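Local coordinates for HDLP (histone deacetylase-like protein) (Aquifex aeolicus, PDB 1C3S), which probably removes acetyl groups from acetylated lysine side chains, as a zinc-dependent member of the histone deacetylase family, at residues Y91-S96 with N139-I144; H171-Q176 with A197-K202; L167-C172 with T257-E262. The protein carries 2 engineered substitutions. One frame throughout, in Å; residues are numbered along the deposited sequence.

Interaction 1. Residues Y91-S96 with N139-I144; sequences YENPVS and NGFCYI. With SHH (octanedioic acid hydroxyamide phenylamide), chain C.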
loop_
_atom_site.group_PDB
_atom_site.type_symbol
_atom_site.label_atom_id
_atom_site.label_comp_id
_atom_site.label_asym_id
_atom_site.label_seq_id
_atom_site.Cartn_x
_atom_site.Cartn_y
_atom_site.Cartn_z
ATOM N N TYR A 91 16.161 13.500 3.428
ATOM C CA TYR A 91 16.480 12.131 3.761
ATOM C C TYR A 91 15.281 11.262 3.424
ATOM O O TYR A 91 15.419 10.163 2.880
ATOM C CB TYR A 91 16.743 12.038 5.260
ATOM C CG TYR A 91 16.698 10.633 5.798
ATOM C CD1 TYR A 91 17.746 9.750 5.585
ATOM C CD2 TYR A 91 15.587 10.175 6.490
ATOM C CE1 TYR A 91 17.688 8.442 6.049
ATOM C CE2 TYR A 91 15.520 8.866 6.957
ATOM C CZ TYR A 91 16.574 8.012 6.734
ATOM O OH TYR A 91 16.525 6.733 7.214
ATOM N N GLU A 92 14.111 11.790 3.773
ATOM C CA GLU A 92 12.819 11.135 3.595
ATOM C C GLU A 92 12.534 10.753 2.146
ATOM O O GLU A 92 12.220 9.602 1.832
ATOM C CB GLU A 92 11.721 12.072 4.115
ATOM C CG GLU A 92 10.416 11.385 4.452
ATOM C CD GLU A 92 9.418 12.302 5.163
ATOM O OE1 GLU A 92 8.747 13.114 4.477
ATOM O OE2 GLU A 92 9.324 12.208 6.419
ATOM N N ASN A 93 12.656 11.742 1.270
ATOM C CA ASN A 93 12.414 11.577 -0.157
ATOM C C ASN A 93 13.673 12.101 -0.846
ATOM O O ASN A 93 13.679 13.209 -1.381
ATOM C CB ASN A 93 11.207 12.425 -0.549
ATOM C CG ASN A 93 10.109 12.378 0.495
ATOM O OD1 ASN A 93 9.631 11.310 0.850
ATOM N ND2 ASN A 93 9.715 13.537 0.995
ATOM N N PRO A 94 14.747 11.300 -0.863
ATOM C CA PRO A 94 15.989 11.745 -1.488
ATOM C C PRO A 94 15.928 11.723 -2.991
ATOM O O PRO A 94 14.919 11.364 -3.595
ATOM C CB PRO A 94 17.022 10.723 -0.990
ATOM C CG PRO A 94 16.330 10.020 0.142
ATOM C CD PRO A 94 14.921 9.928 -0.375
ATOM N N VAL A 95 17.055 12.112 -3.567
ATOM C CA VAL A 95 17.270 12.109 -4.991
ATOM C C VAL A 95 17.741 10.683 -5.288
ATOM O O VAL A 95 18.573 10.127 -4.558
ATOM C CB VAL A 95 18.387 13.117 -5.359
ATOM C CG1 VAL A 95 18.996 12.792 -6.735
ATOM C CG2 VAL A 95 17.808 14.511 -5.358
ATOM N N SER A 96 17.200 10.084 -6.339
ATOM C CA SER A 96 17.601 8.740 -6.726
ATOM C C SER A 96 16.896 8.431 -8.034
ATOM O O SER A 96 16.222 9.292 -8.600
ATOM C CB SER A 96 17.163 7.719 -5.672
ATOM O OG SER A 96 15.766 7.562 -5.708
ATOM N N ASN A 139 6.257 13.193 -0.103
ATOM C CA ASN A 139 5.803 13.032 1.263
ATOM C C ASN A 139 5.772 11.584 1.722
ATOM O O ASN A 139 5.085 10.756 1.140
ATOM C CB ASN A 139 4.406 13.667 1.400
ATOM C CG ASN A 139 3.765 13.411 2.755
ATOM O OD1 ASN A 139 4.307 13.776 3.806
ATOM N ND2 ASN A 139 2.592 12.783 2.731
ATOM N N GLY A 140 6.531 11.313 2.777
ATOM C CA GLY A 140 6.602 9.997 3.370
ATOM C C GLY A 140 7.110 8.945 2.431
ATOM O O GLY A 140 6.461 7.907 2.266
ATOM N N PHE A 141 8.264 9.211 1.822
ATOM C CA PHE A 141 8.904 8.289 0.877
ATOM C C PHE A 141 8.221 8.295 -0.483
ATOM O O PHE A 141 8.730 7.694 -1.435
ATOM C CB PHE A 141 8.872 6.853 1.390
ATOM C CG PHE A 141 9.456 6.670 2.754
ATOM C CD1 PHE A 141 9.334 5.445 3.399
ATOM C CD2 PHE A 141 10.159 7.697 3.378
ATOM C CE1 PHE A 141 9.902 5.239 4.634
ATOM C CE2 PHE A 141 10.736 7.509 4.619
ATOM C CZ PHE A 141 10.612 6.272 5.255
ATOM N N CYS A 142 7.076 8.961 -0.585
ATOM C CA CYS A 142 6.358 8.994 -1.855
ATOM C C CYS A 142 6.575 10.262 -2.658
ATOM O O CYS A 142 6.676 11.341 -2.100
ATOM C CB CYS A 142 4.864 8.790 -1.608
ATOM S SG CYS A 142 4.562 7.346 -0.617
ATOM N N TYR A 143 6.646 10.104 -3.978
ATOM C CA TYR A 143 6.841 11.213 -4.911
ATOM C C TYR A 143 5.601 11.322 -5.801
ATOM O O TYR A 143 5.137 12.421 -6.125
ATOM C CB TYR A 143 8.066 10.985 -5.803
ATOM C CG TYR A 143 9.356 10.693 -5.076
ATOM C CD1 TYR A 143 9.690 9.395 -4.702
ATOM C CD2 TYR A 143 10.224 11.721 -4.727
ATOM C CE1 TYR A 143 10.856 9.133 -3.994
ATOM C CE2 TYR A 143 11.387 11.470 -4.021
ATOM C CZ TYR A 143 11.692 10.179 -3.659
ATOM O OH TYR A 143 12.832 9.933 -2.951
ATOM N N ILE A 144 5.081 10.166 -6.201
ATOM C CA ILE A 144 3.893 10.114 -7.040
ATOM C C ILE A 144 2.858 9.294 -6.304
ATOM O O ILE A 144 3.196 8.288 -5.674
ATOM C CB ILE A 144 4.201 9.479 -8.419
ATOM C CG1 ILE A 144 5.263 10.331 -9.134
ATOM C CG2 ILE A 144 2.923 9.407 -9.269
ATOM C CD1 ILE A 144 5.641 9.874 -10.542
HETATM O O1 SHH C . 2.605 3.834 4.782
HETATM O O2 SHH C . 5.340 3.437 5.222
HETATM N N1 SHH C . 3.633 4.787 4.690
HETATM C C1 SHH C . 4.839 4.530 5.289
HETATM C C2 SHH C . 5.377 5.565 6.151
HETATM C C3 SHH C . 6.673 6.189 5.651
HETATM C C4 SHH C . 7.145 7.286 6.580
HETATM C C5 SHH C . 8.081 6.702 7.610
HETATM C C6 SHH C . 8.964 7.863 8.020
HETATM C C7 SHH C . 9.561 7.641 9.391
HETATM C C8 SHH C . 11.039 7.409 9.268
HETATM O O3 SHH C . 11.834 8.188 8.767
HETATM N N2 SHH C . 11.398 6.230 9.814
HETATM C C9 SHH C . 12.659 5.400 9.719
HETATM C C10 SHH C . 12.673 4.184 10.489
HETATM C C11 SHH C . 13.856 3.315 10.468
HETATM C C12 SHH C . 15.017 3.651 9.711
HETATM C C13 SHH C . 14.986 4.909 8.948
HETATM C C14 SHH C . 13.801 5.798 8.929
#
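Asn93 and Tyr143 show how two loops can be joined by a few polar atoms set among aromatic rings. The loop 91-96 lies on the type I' turn that runs from Asn139 to Cys142, with Gly140 and Phe141, both at positive phi, as its central pair. Asn93 reaches this turn from CB outward. CB rests 3.6 Å from CE2 of Tyr143, an oblique approach to the ring. With chi1 at -40°, CG lies beside its own backbone N and the amide is carried in among the backbone NH groups of the turn. Asn93 OD1 then accepts from Phe141 N at 2.7 Å; the donor stands nearly in line with the C=O, although the hydrogen bond is bent, its N-H...O angle 130°. ND2 donates to the carbonyl of Asn87, so that both ends of the amide are held. Beside it, Glu92 OE1 takes a weak hydrogen bond from Gly140 N at 3.3 Å, while Glu92 CG packs 3.8 Å from Phe141 CD2, carboxylate and ring crossing steeply. Farther along, Tyr143 OH donates to Pro94 O at 2.6 Å, in the carbonyl plane and on a lone pair. The Phe141 ring is also the link to the active-site channel: SHH C3 sits 3.5 Å above one face, offset toward the rim, and CZ approaches SHH C5 to 3.5 Å. His21 meets the same ring edge-to-face. An apolar wall for the aliphatic linker thus rests on a polar scaffold. An amide oxygen and, more weakly, a carboxylate oxygen accept from consecutive NH groups of the turn, and a buried tyrosine hydroxyl pays for a backbone carbonyl, consistent with these bonds helping to fix the backbone from which the Phe141 ring projects.

Interaction 2. Residues H171-Q176 with A197-K202; sequences HCDGVQ and AFPFEK. With SHH (octanedioic acid hydroxyamide phenylamide), chain C.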
loop_
_atom_site.group_PDB
_atom_site.type_symbol
_atom_site.label_atom_id
_atom_site.label_comp_id
_atom_site.label_asym_id
_atom_site.label_seq_id
_atom_site.Cartn_x
_atom_site.Cartn_y
_atom_site.Cartn_z
ATOM N N HIS A 171 -1.797 6.383 7.746
ATOM C CA HIS A 171 -2.842 7.150 7.079
ATOM C C HIS A 171 -2.399 7.603 5.701
ATOM O O HIS A 171 -1.296 8.085 5.510
ATOM C CB HIS A 171 -3.189 8.374 7.929
ATOM C CG HIS A 171 -4.067 9.377 7.243
ATOM N ND1 HIS A 171 -5.334 9.078 6.788
ATOM C CD2 HIS A 171 -3.879 10.693 6.987
ATOM C CE1 HIS A 171 -5.887 10.164 6.282
ATOM N NE2 HIS A 171 -5.026 11.156 6.393
ATOM N N CYS A 172 -3.284 7.453 4.736
ATOM C CA CYS A 172 -3.020 7.844 3.369
ATOM C C CYS A 172 -3.340 9.309 3.191
ATOM O O CYS A 172 -4.177 9.650 2.365
ATOM C CB CYS A 172 -3.920 7.013 2.457
ATOM S SG CYS A 172 -5.672 7.048 2.975
ATOM N N ASP A 173 -2.687 10.182 3.946
ATOM C CA ASP A 173 -2.959 11.629 3.852
ATOM C C ASP A 173 -2.958 12.211 2.440
ATOM O O ASP A 173 -3.628 13.221 2.178
ATOM C CB ASP A 173 -1.972 12.424 4.700
ATOM C CG ASP A 173 -0.524 12.118 4.352
ATOM O OD1 ASP A 173 0.355 12.895 4.807
ATOM O OD2 ASP A 173 -0.270 11.104 3.646
ATOM N N GLY A 174 -2.205 11.592 1.536
ATOM C CA GLY A 174 -2.175 12.073 0.168
ATOM C C GLY A 174 -3.493 11.785 -0.515
ATOM O O GLY A 174 -4.032 12.624 -1.227
ATOM N N VAL A 175 -4.023 10.589 -0.282
ATOM C CA VAL A 175 -5.282 10.178 -0.886
ATOM C C VAL A 175 -6.419 10.974 -0.274
ATOM O O VAL A 175 -7.376 11.333 -0.955
ATOM C CB VAL A 175 -5.541 8.678 -0.668
ATOM C CG1 VAL A 175 -6.752 8.229 -1.481
ATOM C CG2 VAL A 175 -4.297 7.873 -1.049
ATOM N N GLN A 176 -6.301 11.266 1.012
ATOM C CA GLN A 176 -7.326 12.041 1.700
ATOM C C GLN A 176 -7.463 13.463 1.158
ATOM O O GLN A 176 -8.549 13.888 0.781
ATOM C CB GLN A 176 -7.040 12.097 3.199
ATOM C CG GLN A 176 -8.018 12.985 3.942
ATOM C CD GLN A 176 -7.896 12.870 5.442
ATOM O OE1 GLN A 176 -8.164 11.814 6.011
ATOM N NE2 GLN A 176 -7.488 13.958 6.095
ATOM N N ALA A 197 2.228 8.395 15.273
ATOM C CA ALA A 197 2.897 7.935 14.055
ATOM C C ALA A 197 2.701 8.796 12.824
ATOM O O ALA A 197 1.710 9.499 12.694
ATOM C CB ALA A 197 2.467 6.495 13.735
ATOM N N PHE A 198 3.668 8.710 11.914
ATOM C CA PHE A 198 3.626 9.422 10.642
ATOM C C PHE A 198 2.270 9.107 10.002
ATOM O O PHE A 198 1.829 7.971 10.026
ATOM C CB PHE A 198 4.739 8.908 9.721
ATOM C CG PHE A 198 4.871 9.685 8.443
ATOM C CD1 PHE A 198 5.589 10.870 8.408
ATOM C CD2 PHE A 198 4.241 9.250 7.281
ATOM C CE1 PHE A 198 5.687 11.622 7.244
ATOM C CE2 PHE A 198 4.331 10.004 6.096
ATOM C CZ PHE A 198 5.060 11.192 6.088
ATOM N N PRO A 199 1.625 10.096 9.363
ATOM C CA PRO A 199 2.013 11.495 9.155
ATOM C C PRO A 199 2.045 12.454 10.353
ATOM O O PRO A 199 2.660 13.517 10.250
ATOM C CB PRO A 199 1.019 11.941 8.084
ATOM C CG PRO A 199 -0.204 11.237 8.505
ATOM C CD PRO A 199 0.348 9.835 8.673
ATOM N N PHE A 200 1.398 12.090 11.463
ATOM C CA PHE A 200 1.323 12.927 12.674
ATOM C C PHE A 200 0.373 14.133 12.559
ATOM O O PHE A 200 -0.300 14.509 13.522
ATOM C CB PHE A 200 2.694 13.478 13.086
ATOM C CG PHE A 200 3.694 12.431 13.467
ATOM C CD1 PHE A 200 4.712 12.080 12.600
ATOM C CD2 PHE A 200 3.610 11.790 14.690
ATOM C CE1 PHE A 200 5.622 11.116 12.940
ATOM C CE2 PHE A 200 4.529 10.809 15.041
ATOM C CZ PHE A 200 5.533 10.473 14.167
ATOM N N GLU A 201 0.328 14.740 11.380
ATOM C CA GLU A 201 -0.506 15.909 11.151
ATOM C C GLU A 201 -1.929 15.626 10.675
ATOM O O GLU A 201 -2.788 16.515 10.716
ATOM C CB GLU A 201 0.188 16.820 10.149
ATOM C CG GLU A 201 1.512 17.364 10.666
ATOM C CD GLU A 201 2.309 18.070 9.589
ATOM O OE1 GLU A 201 1.813 19.066 9.031
ATOM O OE2 GLU A 201 3.437 17.620 9.299
ATOM N N LYS A 202 -2.182 14.403 10.223
ATOM C CA LYS A 202 -3.500 14.051 9.716
ATOM C C LYS A 202 -3.776 12.592 10.011
ATOM O O LYS A 202 -2.894 11.862 10.434
ATOM C CB LYS A 202 -3.548 14.287 8.204
ATOM C CG LYS A 202 -3.067 15.656 7.763
ATOM C CD LYS A 202 -2.987 15.746 6.241
ATOM C CE LYS A 202 -2.389 17.081 5.757
ATOM N NZ LYS A 202 -2.346 17.217 4.261
HETATM O O1 SHH C . 2.605 3.834 4.782
HETATM O O2 SHH C . 5.340 3.437 5.222
HETATM N N1 SHH C . 3.633 4.787 4.690
HETATM C C1 SHH C . 4.839 4.530 5.289
HETATM C C2 SHH C . 5.377 5.565 6.151
HETATM C C3 SHH C . 6.673 6.189 5.651
HETATM C C4 SHH C . 7.145 7.286 6.580
HETATM C C5 SHH C . 8.081 6.702 7.610
HETATM C C6 SHH C . 8.964 7.863 8.020
HETATM C C7 SHH C . 9.561 7.641 9.391
HETATM C C8 SHH C . 11.039 7.409 9.268
HETATM O O3 SHH C . 11.834 8.188 8.767
HETATM N N2 SHH C . 11.398 6.230 9.814
HETATM C C9 SHH C . 12.659 5.400 9.719
HETATM C C10 SHH C . 12.673 4.184 10.489
HETATM C C11 SHH C . 13.856 3.315 10.468
HETATM C C12 SHH C . 15.017 3.651 9.711
HETATM C C13 SHH C . 14.986 4.909 8.948
HETATM C C14 SHH C . 13.801 5.798 8.929
HETATM O O HOH W 1 -0.745 7.303 10.545
#
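The N-terminal end of helix 173-179, where His171 and Asp173 meet Pro199 and Lys202, is closed over by the loop after strand 185-192. Cys172 takes the N-cap position and is the centre of an inverse gamma turn; the flanking side chains face the loop. CB of His171 lies 3.9 Å from Pro199 CD, and the His171 side chain lies against the start of that of Lys202. Asp173 runs past Pro199 in the opposite direction, its OD1 3.5 Å from Pro199 CB. Lys202 has CG beside its own N (chi1 -51°) and is extended beyond it: Lys202 CD packs 3.8 Å from Asp173 CB, but the ammonium reaches a salt bridge with Glu177.

In the deacetylase fold this helix start belongs to the second shell of the active site. Asp173 OD2 is hydrogen-bonded to His132 ND1, and His132 NE2 in turn to SHH; Asp173 OD1 accepts from Asn139 ND2. The cis peptide before Pro199 places Pro199 CB 4.2 Å above the centre of the Phe198 ring. SHH C4 lies 3.6 Å above the opposite face, offset toward the rim. A water joins the segments, accepting from His171 N at 3.1 Å and donating to Phe198 O at 2.7 Å.

Interaction 3. Residues L167-C172 with T257-E262; sequences LDAHHC and TDPLLE. With ZN (zinc ion), chain B; SHH (octanedioic acid hydroxyamide phenylamide), chain C.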
loop_
_atom_site.group_PDB
_atom_site.type_symbol
_atom_site.label_atom_id
_atom_site.label_comp_id
_atom_site.label_asym_id
_atom_site.label_seq_id
_atom_site.Cartn_x
_atom_site.Cartn_y
_atom_site.Cartn_z
ATOM N N LEU A 167 -5.250 -0.374 4.029
ATOM C CA LEU A 167 -5.001 -1.152 5.233
ATOM C C LEU A 167 -3.549 -1.016 5.651
ATOM O O LEU A 167 -3.082 -1.721 6.527
ATOM C CB LEU A 167 -5.342 -2.625 5.019
ATOM C CG LEU A 167 -6.718 -2.950 4.431
ATOM C CD1 LEU A 167 -6.873 -4.468 4.368
ATOM C CD2 LEU A 167 -7.817 -2.325 5.249
ATOM N N ASP A 168 -2.846 -0.094 5.009
ATOM C CA ASP A 168 -1.462 0.166 5.329
ATOM C C ASP A 168 -1.473 0.732 6.733
ATOM O O ASP A 168 -2.396 1.454 7.102
ATOM C CB ASP A 168 -0.905 1.223 4.402
ATOM C CG ASP A 168 0.579 1.323 4.481
ATOM O OD1 ASP A 168 1.233 0.651 3.661
ATOM O OD2 ASP A 168 1.083 2.048 5.364
ATOM N N ALA A 169 -0.435 0.426 7.495
ATOM C CA ALA A 169 -0.302 0.881 8.867
ATOM C C ALA A 169 -0.328 2.393 9.050
ATOM O O ALA A 169 -0.503 2.862 10.176
ATOM C CB ALA A 169 0.969 0.312 9.471
ATOM N N HIS A 170 -0.152 3.156 7.970
ATOM C CA HIS A 170 -0.177 4.620 8.079
ATOM C C HIS A 170 -1.289 5.255 7.251
ATOM O O HIS A 170 -1.647 4.755 6.187
ATOM C CB HIS A 170 1.133 5.254 7.605
ATOM C CG HIS A 170 2.356 4.603 8.144
ATOM N ND1 HIS A 170 2.682 3.312 7.818
ATOM C CD2 HIS A 170 3.310 5.115 8.953
ATOM C CE1 HIS A 170 3.820 3.070 8.430
ATOM N NE2 HIS A 170 4.242 4.132 9.130
ATOM N N HIS A 171 -1.797 6.383 7.746
ATOM C CA HIS A 171 -2.842 7.150 7.079
ATOM C C HIS A 171 -2.399 7.603 5.701
ATOM O O HIS A 171 -1.296 8.085 5.510
ATOM C CB HIS A 171 -3.189 8.374 7.929
ATOM C CG HIS A 171 -4.067 9.377 7.243
ATOM N ND1 HIS A 171 -5.334 9.078 6.788
ATOM C CD2 HIS A 171 -3.879 10.693 6.987
ATOM C CE1 HIS A 171 -5.887 10.164 6.282
ATOM N NE2 HIS A 171 -5.026 11.156 6.393
ATOM N N CYS A 172 -3.284 7.453 4.736
ATOM C CA CYS A 172 -3.020 7.844 3.369
ATOM C C CYS A 172 -3.340 9.309 3.191
ATOM O O CYS A 172 -4.177 9.650 2.365
ATOM C CB CYS A 172 -3.920 7.013 2.457
ATOM S SG CYS A 172 -5.672 7.048 2.975
ATOM N N THR A 257 2.147 -4.215 3.887
ATOM C CA THR A 257 2.411 -5.271 4.854
ATOM C C THR A 257 3.062 -4.706 6.097
ATOM O O THR A 257 3.505 -5.463 6.969
ATOM C CB THR A 257 3.359 -6.357 4.290
ATOM O OG1 THR A 257 4.634 -5.772 3.985
ATOM C CG2 THR A 257 2.772 -6.987 3.021
ATOM N N ASP A 258 3.129 -3.384 6.209
ATOM C CA ASP A 258 3.774 -2.857 7.390
ATOM C C ASP A 258 2.967 -2.988 8.677
ATOM O O ASP A 258 3.510 -2.745 9.752
ATOM C CB ASP A 258 4.270 -1.414 7.197
ATOM C CG ASP A 258 3.184 -0.470 6.767
ATOM O OD1 ASP A 258 1.998 -0.812 6.969
ATOM O OD2 ASP A 258 3.525 0.626 6.253
ATOM N N PRO A 259 1.662 -3.338 8.598
ATOM C CA PRO A 259 0.927 -3.474 9.862
ATOM C C PRO A 259 1.399 -4.731 10.608
ATOM O O PRO A 259 1.167 -4.877 11.806
ATOM C CB PRO A 259 -0.522 -3.581 9.401
ATOM C CG PRO A 259 -0.374 -4.335 8.134
ATOM C CD PRO A 259 0.728 -3.521 7.471
ATOM N N LEU A 260 2.078 -5.625 9.888
ATOM C CA LEU A 260 2.595 -6.869 10.461
ATOM C C LEU A 260 3.619 -6.702 11.581
ATOM O O LEU A 260 4.501 -5.841 11.513
ATOM C CB LEU A 260 3.215 -7.741 9.358
ATOM C CG LEU A 260 2.285 -8.294 8.277
ATOM C CD1 LEU A 260 3.091 -9.026 7.237
ATOM C CD2 LEU A 260 1.250 -9.217 8.913
ATOM N N LEU A 261 3.505 -7.570 12.585
ATOM C CA LEU A 261 4.383 -7.610 13.763
ATOM C C LEU A 261 5.888 -7.394 13.564
ATOM O O LEU A 261 6.507 -6.648 14.324
ATOM C CB LEU A 261 4.199 -8.940 14.493
ATOM C CG LEU A 261 5.156 -9.200 15.662
ATOM C CD1 LEU A 261 4.895 -8.183 16.738
ATOM C CD2 LEU A 261 4.970 -10.609 16.210
ATOM N N GLU A 262 6.484 -8.059 12.574
ATOM C CA GLU A 262 7.920 -7.935 12.317
ATOM C C GLU A 262 8.398 -6.624 11.693
ATOM O O GLU A 262 9.604 -6.335 11.690
ATOM C CB GLU A 262 8.402 -9.068 11.415
ATOM C CG GLU A 262 8.321 -10.457 12.004
ATOM C CD GLU A 262 6.927 -11.010 12.025
ATOM O OE1 GLU A 262 5.991 -10.310 11.586
ATOM O OE2 GLU A 262 6.766 -12.161 12.475
HETATM ZN ZN ZN B . 2.908 2.389 5.879
HETATM O O1 SHH C . 2.605 3.834 4.782
HETATM O O2 SHH C . 5.340 3.437 5.222
HETATM N N1 SHH C . 3.633 4.787 4.690
HETATM C C1 SHH C . 4.839 4.530 5.289
HETATM C C2 SHH C . 5.377 5.565 6.151
HETATM C C3 SHH C . 6.673 6.189 5.651
HETATM C C4 SHH C . 7.145 7.286 6.580
HETATM C C5 SHH C . 8.081 6.702 7.610
HETATM C C6 SHH C . 8.964 7.863 8.020
HETATM C C7 SHH C . 9.561 7.641 9.391
HETATM C C8 SHH C . 11.039 7.409 9.268
HETATM O O3 SHH C . 11.834 8.188 8.767
HETATM N N2 SHH C . 11.398 6.230 9.814
HETATM C C9 SHH C . 12.659 5.400 9.719
HETATM C C10 SHH C . 12.673 4.184 10.489
HETATM C C11 SHH C . 13.856 3.315 10.468
HETATM C C12 SHH C . 15.017 3.651 9.711
HETATM C C13 SHH C . 14.986 4.909 8.948
HETATM C C14 SHH C . 13.801 5.798 8.929
#
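Asp168, His170 and Asp258 converge on one zinc ion, the metal site of the arginase-deacetylase fold, formed by loops that follow the parallel strands 162-166 and 250-254. Asp168 OD2 and Asp258 OD2 each bind zinc at 1.9 Å and His170 ND1 at 2.2 Å, with SHH O1 as the fourth ligand. The two carboxylates cross at about a right angle, their planes 76° apart, and each gives one oxygen to the metal, whose charge probably offsets the repulsion between them. SHH C2 packs 3.4 Å above the centre of the His170 ring.

Hydrogen bonds next position the ligands. Asp168 OD2 uses its anti lone pair to accept from His170 N at 3.1 Å, an Asx turn that ties two zinc ligands together within one segment. Asp258 OD1 accepts from Ala169 N at 2.8 Å on the syn side, 19° out of the carboxylate plane; with chi1 at 56° the carboxylate stands between its own backbone N and carbonyl carbon, able to serve the metal and the neighbouring loop at once. Alongside, Ala169 CB packs 4.2 Å from Pro259 CB. The non-zinc oxygen of Asp168, OD1, is gripped by Gly295 N and Gln254 NE2.

Overall arrangement
Followed from the N terminus, the chain makes interaction 1 first, bringing 139-144 back to 91-96 around a loop that holds helix 98-118 and strand 122-125. That loop is complete before the others begin. Interaction 3 opens next, at 167-172, and closes only at 257-262; the smaller loop of interaction 2, from 171-176 to 197-202 by way of strand 185-192, nests inside it and shares His171 and Cys172. Interactions 1 and 2 meet where Gly140 packs on Phe198, and 2 and 3 where Phe198 O nears His170. Together they bring loops that follow strands 122-125, 162-166, 185-192 and 250-254, with the inter-helix loop 91-96, around one inhibitor, from the zinc outward along the channel.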